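Transcriptional regulators (LACI-FAMILY TRANSCRIPTIONAL REGULATORY PROTEIN) (Corynebacterium glutamicum, PDB 3GYB) probably acts as a LacI-family transcription factor that binds cis-regulatory DNA, its periplasmic-binding-protein-like core carrying a bound magnesium ion in the crystal. Local coordinates at residues 223-228 and 266-271; 119-124 and 177-182. One frame throughout, in Å; residues are numbered along the deposited sequence.

Contact 1: residues 223-228 and 266-271; sequences NLTTID and RGTCAP
Arg266 lies along the backbone of Asn223 and Leu224. Its CB rests 3.3 Å from Asn223 O, CG packs beside Leu224 O, and CD, 3.5 Å from Asn223 OD1, passes the Asn223 amide, whose plane is turned 57° from the guanidinium. The chain runs extended from CG to NE, and beyond it NH1 donates to Leu224 O at 3.0 Å, nearly along the C=O axis and within the guanidinium plane. The same edge of the group meets Thr226 CG2, while NH2 bonds to Asn213 OD1. Next in sequence, Gly267 N donates to Asn223 O.

Two threonine hydroxyls secure the rest. Thr225 OG1, set beside its own backbone N (chi1 -69°), accepts from Arg266 N at 2.9 Å and, weakly, from Thr268 N; it also bonds a water that donates to Arg266 O and accepts from Cys269 N. Thr268 OG1 takes the N-H of Thr225 at 2.9 Å (163° at the hydrogen) and has a second partner in Ile208 O. Leu224 CD2 packs against this hydroxyl. Polar side chains thus satisfy main-chain groups where the two segments form no regular strand pair, binding the segment after strand 258-264 to the approach to strand 226-228 in the periplasmic-binding-protein-like domain.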
loop_
_atom_site.group_PDB
_atom_site.type_symbol
_atom_site.label_atom_id
_atom_site.label_comp_id
_atom_site.label_asym_id
_atom_site.label_seq_id
_atom_site.Cartn_x
_atom_site.Cartn_y
_atom_site.Cartn_z
ATOM N N ASN A 223 -13.360 -4.247 -3.168
ATOM C CA ASN A 223 -14.370 -3.735 -4.097
ATOM C C ASN A 223 -15.074 -2.491 -3.555
ATOM O O ASN A 223 -16.299 -2.437 -3.475
ATOM C CB ASN A 223 -15.390 -4.850 -4.344
ATOM C CG ASN A 223 -16.219 -4.623 -5.588
ATOM O OD1 ASN A 223 -15.718 -4.150 -6.600
ATOM N ND2 ASN A 223 -17.497 -4.977 -5.518
ATOM N N LEU A 224 -14.274 -1.482 -3.236
ATOM C CA LEU A 224 -14.742 -0.235 -2.631
ATOM C C LEU A 224 -15.248 0.882 -3.550
ATOM O O LEU A 224 -14.537 1.323 -4.453
ATOM C CB LEU A 224 -13.593 0.332 -1.785
ATOM C CG LEU A 224 -13.707 0.979 -0.397
ATOM C CD1 LEU A 224 -12.553 1.971 -0.273
ATOM C CD2 LEU A 224 -15.033 1.675 -0.168
ATOM N N THR A 225 -16.468 1.353 -3.297
ATOM C CA THR A 225 -17.020 2.472 -4.058
ATOM C C THR A 225 -16.196 3.649 -3.543
ATOM O O THR A 225 -16.026 3.814 -2.336
ATOM C CB THR A 225 -18.508 2.663 -3.743
ATOM O OG1 THR A 225 -19.234 1.555 -4.284
ATOM C CG2 THR A 225 -19.039 3.963 -4.342
ATOM N N THR A 226 -15.687 4.468 -4.454
ATOM C CA THR A 226 -14.802 5.550 -4.054
ATOM C C THR A 226 -14.794 6.699 -5.055
ATOM O O THR A 226 -15.265 6.565 -6.185
ATOM C CB THR A 226 -13.362 4.975 -3.929
ATOM O OG1 THR A 226 -12.441 5.985 -3.510
ATOM C CG2 THR A 226 -12.913 4.417 -5.280
ATOM N N ILE A 227 -14.261 7.834 -4.625
ATOM C CA ILE A 227 -14.149 8.999 -5.492
ATOM C C ILE A 227 -12.758 8.970 -6.114
ATOM O O ILE A 227 -11.753 8.945 -5.404
ATOM C CB ILE A 227 -14.291 10.313 -4.696
ATOM C CG1 ILE A 227 -15.685 10.397 -4.063
ATOM C CG2 ILE A 227 -13.998 11.503 -5.605
ATOM C CD1 ILE A 227 -16.837 10.295 -5.048
ATOM N N ASP A 228 -12.701 8.946 -7.439
ATOM C CA ASP A 228 -11.426 8.956 -8.143
ATOM C C ASP A 228 -10.855 10.362 -7.952
ATOM O O ASP A 228 -11.494 11.345 -8.334
ATOM C CB ASP A 228 -11.661 8.680 -9.632
ATOM C CG ASP A 228 -10.378 8.451 -10.402
ATOM O OD1 ASP A 228 -9.311 8.919 -9.959
ATOM O OD2 ASP A 228 -10.447 7.808 -11.472
ATOM N N ARG A 266 -18.674 0.735 -7.037
ATOM C CA ARG A 266 -18.298 -0.656 -6.904
ATOM C C ARG A 266 -19.341 -1.350 -6.038
ATOM O O ARG A 266 -20.537 -1.186 -6.284
ATOM C CB ARG A 266 -16.881 -0.800 -6.339
ATOM C CG ARG A 266 -15.817 -0.304 -7.326
ATOM C CD ARG A 266 -14.441 -0.915 -7.087
ATOM N NE ARG A 266 -13.487 -0.444 -8.092
ATOM C CZ ARG A 266 -12.729 0.644 -7.964
ATOM N NH1 ARG A 266 -12.791 1.382 -6.860
ATOM N NH2 ARG A 266 -11.929 1.013 -8.956
ATOM N N GLY A 267 -18.932 -2.079 -5.008
ATOM C CA GLY A 267 -19.945 -2.793 -4.244
ATOM C C GLY A 267 -20.259 -2.412 -2.815
ATOM O O GLY A 267 -20.987 -3.139 -2.141
ATOM N N THR A 268 -19.758 -1.275 -2.349
ATOM C CA THR A 268 -19.992 -0.904 -0.959
ATOM C C THR A 268 -21.114 0.088 -0.650
ATOM O O THR A 268 -21.273 0.498 0.499
ATOM C CB THR A 268 -18.692 -0.401 -0.319
ATOM O OG1 THR A 268 -18.167 0.678 -1.095
ATOM C CG2 THR A 268 -17.657 -1.530 -0.247
ATOM N N CYS A 269 -21.890 0.468 -1.660
ATOM C CA CYS A 269 -23.017 1.377 -1.453
ATOM C C CYS A 269 -24.272 0.744 -2.036
ATOM O O CYS A 269 -24.194 -0.061 -2.966
ATOM C CB CYS A 269 -22.776 2.733 -2.132
ATOM S SG CYS A 269 -21.648 3.843 -1.248
ATOM N N ALA A 270 -25.424 1.106 -1.480
ATOM C CA ALA A 270 -26.701 0.590 -1.953
ATOM C C ALA A 270 -27.794 1.580 -1.571
ATOM O O ALA A 270 -27.624 2.375 -0.648
ATOM C CB ALA A 270 -26.981 -0.774 -1.335
ATOM N N PRO A 271 -28.931 1.552 -2.284
ATOM C CA PRO A 271 -30.028 2.472 -1.981
ATOM C C PRO A 271 -30.728 2.188 -0.656
ATOM O O PRO A 271 -30.824 1.037 -0.224
ATOM C CB PRO A 271 -30.958 2.305 -3.182
ATOM C CG PRO A 271 -30.742 0.877 -3.573
ATOM C CD PRO A 271 -29.241 0.735 -3.471
HETATM O O HOH W 1 -21.663 1.004 -4.830
#

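Contact 2: residues 119-124 and 177-182; sequences THIAHL and VTAIFS
Strands 121-124 and 179-182 run parallel, 4.7 Å apart at closest approach with a 27° angle between their directions, and Ala122 bonds through both its N, to Ala179 O, and its O, from Phe181 N. His120 O receives Thr178 N at 3.0 Å before the strands. At the other end Phe181 O takes two donors from opposite faces of its carbonyl plane: Leu124 N at 3.1 Å and His123 ND1 at 2.8 Å. The latter bond is bent (134° at the hydrogen), with the oxygen 31° out of the imidazole plane. With CG anti to the backbone N in both residues, the His123 and Phe181 rings lie side by side, centroids 4.8 Å apart and planes oblique. On the other face, Ala122 CB packs against both Val177 methyls, and the Leu124 side chain passes obliquely over that of Ile180, CG 3.7 Å from Ile180 CG2. Helix 102-115 covers the face of Ile121 and Phe181, where Phe138 meets the His123 ring; helices 160-173 and 185-198 pack on the face of Ala122, Ile180 and Leu124. Strand 207-211 flanks 179-182 and strand 150-151 flanks 121-124; a parallel sheet with helices on both faces fits the periplasmic-binding-protein-like domain.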
loop_
_atom_site.group_PDB
_atom_site.type_symbol
_atom_site.label_atom_id
_atom_site.label_comp_id
_atom_site.label_asym_id
_atom_site.label_seq_id
_atom_site.Cartn_x
_atom_site.Cartn_y
_atom_site.Cartn_z
ATOM N N THR A 119 -30.094 9.516 4.780
ATOM C CA THR A 119 -30.239 10.822 5.413
ATOM C C THR A 119 -29.311 10.909 6.623
ATOM O O THR A 119 -28.714 11.953 6.876
ATOM C CB THR A 119 -31.696 11.098 5.843
ATOM O OG1 THR A 119 -32.208 9.979 6.576
ATOM C CG2 THR A 119 -32.563 11.352 4.616
ATOM N N HIS A 120 -29.194 9.814 7.367
ATOM C CA HIS A 120 -28.297 9.773 8.520
ATOM C C HIS A 120 -26.929 9.364 7.989
ATOM O O HIS A 120 -26.527 8.201 8.064
ATOM C CB HIS A 120 -28.809 8.774 9.558
ATOM C CG HIS A 120 -30.037 9.245 10.272
ATOM N ND1 HIS A 120 -30.029 10.334 11.117
ATOM C CD2 HIS A 120 -31.319 8.813 10.227
ATOM C CE1 HIS A 120 -31.254 10.555 11.558
ATOM N NE2 HIS A 120 -32.057 9.648 11.033
ATOM N N ILE A 121 -26.229 10.350 7.444
ATOM C CA ILE A 121 -24.921 10.155 6.840
ATOM C C ILE A 121 -23.819 10.703 7.728
ATOM O O ILE A 121 -23.928 11.807 8.261
ATOM C CB ILE A 121 -24.865 10.870 5.475
ATOM C CG1 ILE A 121 -25.946 10.293 4.555
ATOM C CG2 ILE A 121 -23.480 10.734 4.864
ATOM C CD1 ILE A 121 -26.205 11.114 3.298
ATOM N N ALA A 122 -22.755 9.925 7.885
ATOM C CA ALA A 122 -21.636 10.360 8.710
ATOM C C ALA A 122 -20.355 10.443 7.894
ATOM O O ALA A 122 -20.193 9.740 6.896
ATOM C CB ALA A 122 -21.447 9.407 9.879
ATOM N N HIS A 123 -19.447 11.309 8.331
ATOM C CA HIS A 123 -18.166 11.499 7.659
ATOM C C HIS A 123 -17.006 11.166 8.584
ATOM O O HIS A 123 -16.974 11.612 9.730
ATOM C CB HIS A 123 -18.027 12.954 7.203
ATOM C CG HIS A 123 -16.686 13.291 6.624
ATOM N ND1 HIS A 123 -16.211 12.722 5.462
ATOM C CD2 HIS A 123 -15.742 14.179 7.019
ATOM C CE1 HIS A 123 -15.037 13.249 5.162
ATOM N NE2 HIS A 123 -14.730 14.137 6.091
ATOM N N LEU A 124 -16.066 10.361 8.096
ATOM C CA LEU A 124 -14.878 10.033 8.880
ATOM C C LEU A 124 -13.817 10.997 8.379
ATOM O O LEU A 124 -13.364 10.891 7.243
ATOM C CB LEU A 124 -14.438 8.588 8.631
ATOM C CG LEU A 124 -15.373 7.534 9.210
ATOM C CD1 LEU A 124 -14.894 6.141 8.820
ATOM C CD2 LEU A 124 -15.413 7.686 10.725
ATOM N N VAL A 177 -26.911 5.835 11.989
ATOM C CA VAL A 177 -26.149 6.075 10.766
ATOM C C VAL A 177 -26.279 4.910 9.790
ATOM O O VAL A 177 -26.071 3.755 10.164
ATOM C CB VAL A 177 -24.657 6.297 11.086
ATOM C CG1 VAL A 177 -23.832 6.316 9.800
ATOM C CG2 VAL A 177 -24.490 7.609 11.831
ATOM N N THR A 178 -26.618 5.220 8.541
ATOM C CA THR A 178 -26.785 4.185 7.521
ATOM C C THR A 178 -25.743 4.243 6.409
ATOM O O THR A 178 -25.648 3.326 5.590
ATOM C CB THR A 178 -28.189 4.259 6.876
ATOM O OG1 THR A 178 -28.353 5.520 6.209
ATOM C CG2 THR A 178 -29.260 4.119 7.936
ATOM N N ALA A 179 -24.955 5.312 6.376
ATOM C CA ALA A 179 -23.935 5.450 5.344
ATOM C C ALA A 179 -22.794 6.307 5.851
ATOM O O ALA A 179 -23.005 7.241 6.623
ATOM C CB ALA A 179 -24.538 6.071 4.086
ATOM N N ILE A 180 -21.587 5.978 5.411
ATOM C CA ILE A 180 -20.401 6.714 5.812
ATOM C C ILE A 180 -19.591 7.159 4.604
ATOM O O ILE A 180 -19.349 6.368 3.689
ATOM C CB ILE A 180 -19.471 5.839 6.696
ATOM C CG1 ILE A 180 -20.165 5.504 8.017
ATOM C CG2 ILE A 180 -18.150 6.563 6.941
ATOM C CD1 ILE A 180 -19.420 4.472 8.871
ATOM N N PHE A 181 -19.211 8.434 4.585
ATOM C CA PHE A 181 -18.344 8.952 3.536
ATOM C C PHE A 181 -16.995 9.091 4.229
ATOM O O PHE A 181 -16.798 9.980 5.059
ATOM C CB PHE A 181 -18.817 10.317 3.005
ATOM C CG PHE A 181 -17.736 11.105 2.297
ATOM C CD1 PHE A 181 -16.812 10.472 1.466
ATOM C CD2 PHE A 181 -17.638 12.482 2.469
ATOM C CE1 PHE A 181 -15.809 11.193 0.824
ATOM C CE2 PHE A 181 -16.638 13.213 1.830
ATOM C CZ PHE A 181 -15.722 12.569 1.007
ATOM N N SER A 182 -16.080 8.181 3.911
ATOM C CA SER A 182 -14.748 8.183 4.493
ATOM C C SER A 182 -13.855 9.153 3.727
ATOM O O SER A 182 -13.823 9.137 2.497
ATOM C CB SER A 182 -14.155 6.772 4.433
ATOM O OG SER A 182 -12.905 6.730 5.096
HETATM O O HOH W 2 -30.355 7.277 6.520
#

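How the contacts relate
Contacts 1 and 2 both reach the same sheet, contact 1 through strand 226-228, their centres 13 Å apart and their nearest atoms about 5 Å apart without touching. Strand 207-211 stands between them: it pairs with strand 179-182 of contact 2 and with strand 226-228 of contact 1. Helix 185-198 also spans both, meeting Leu224 and Thr268 in one and Leu124 and Ser182 in the other. Contact 1 lies closer to the magnesium site formed by Asp212, Asp229 and Ser231, the Thr226 side chain being about 7 Å from the ion and about 5 Å from the side chain of Asp212, whereas the Phe181 side chain of contact 2 is about 13 Å from the ion.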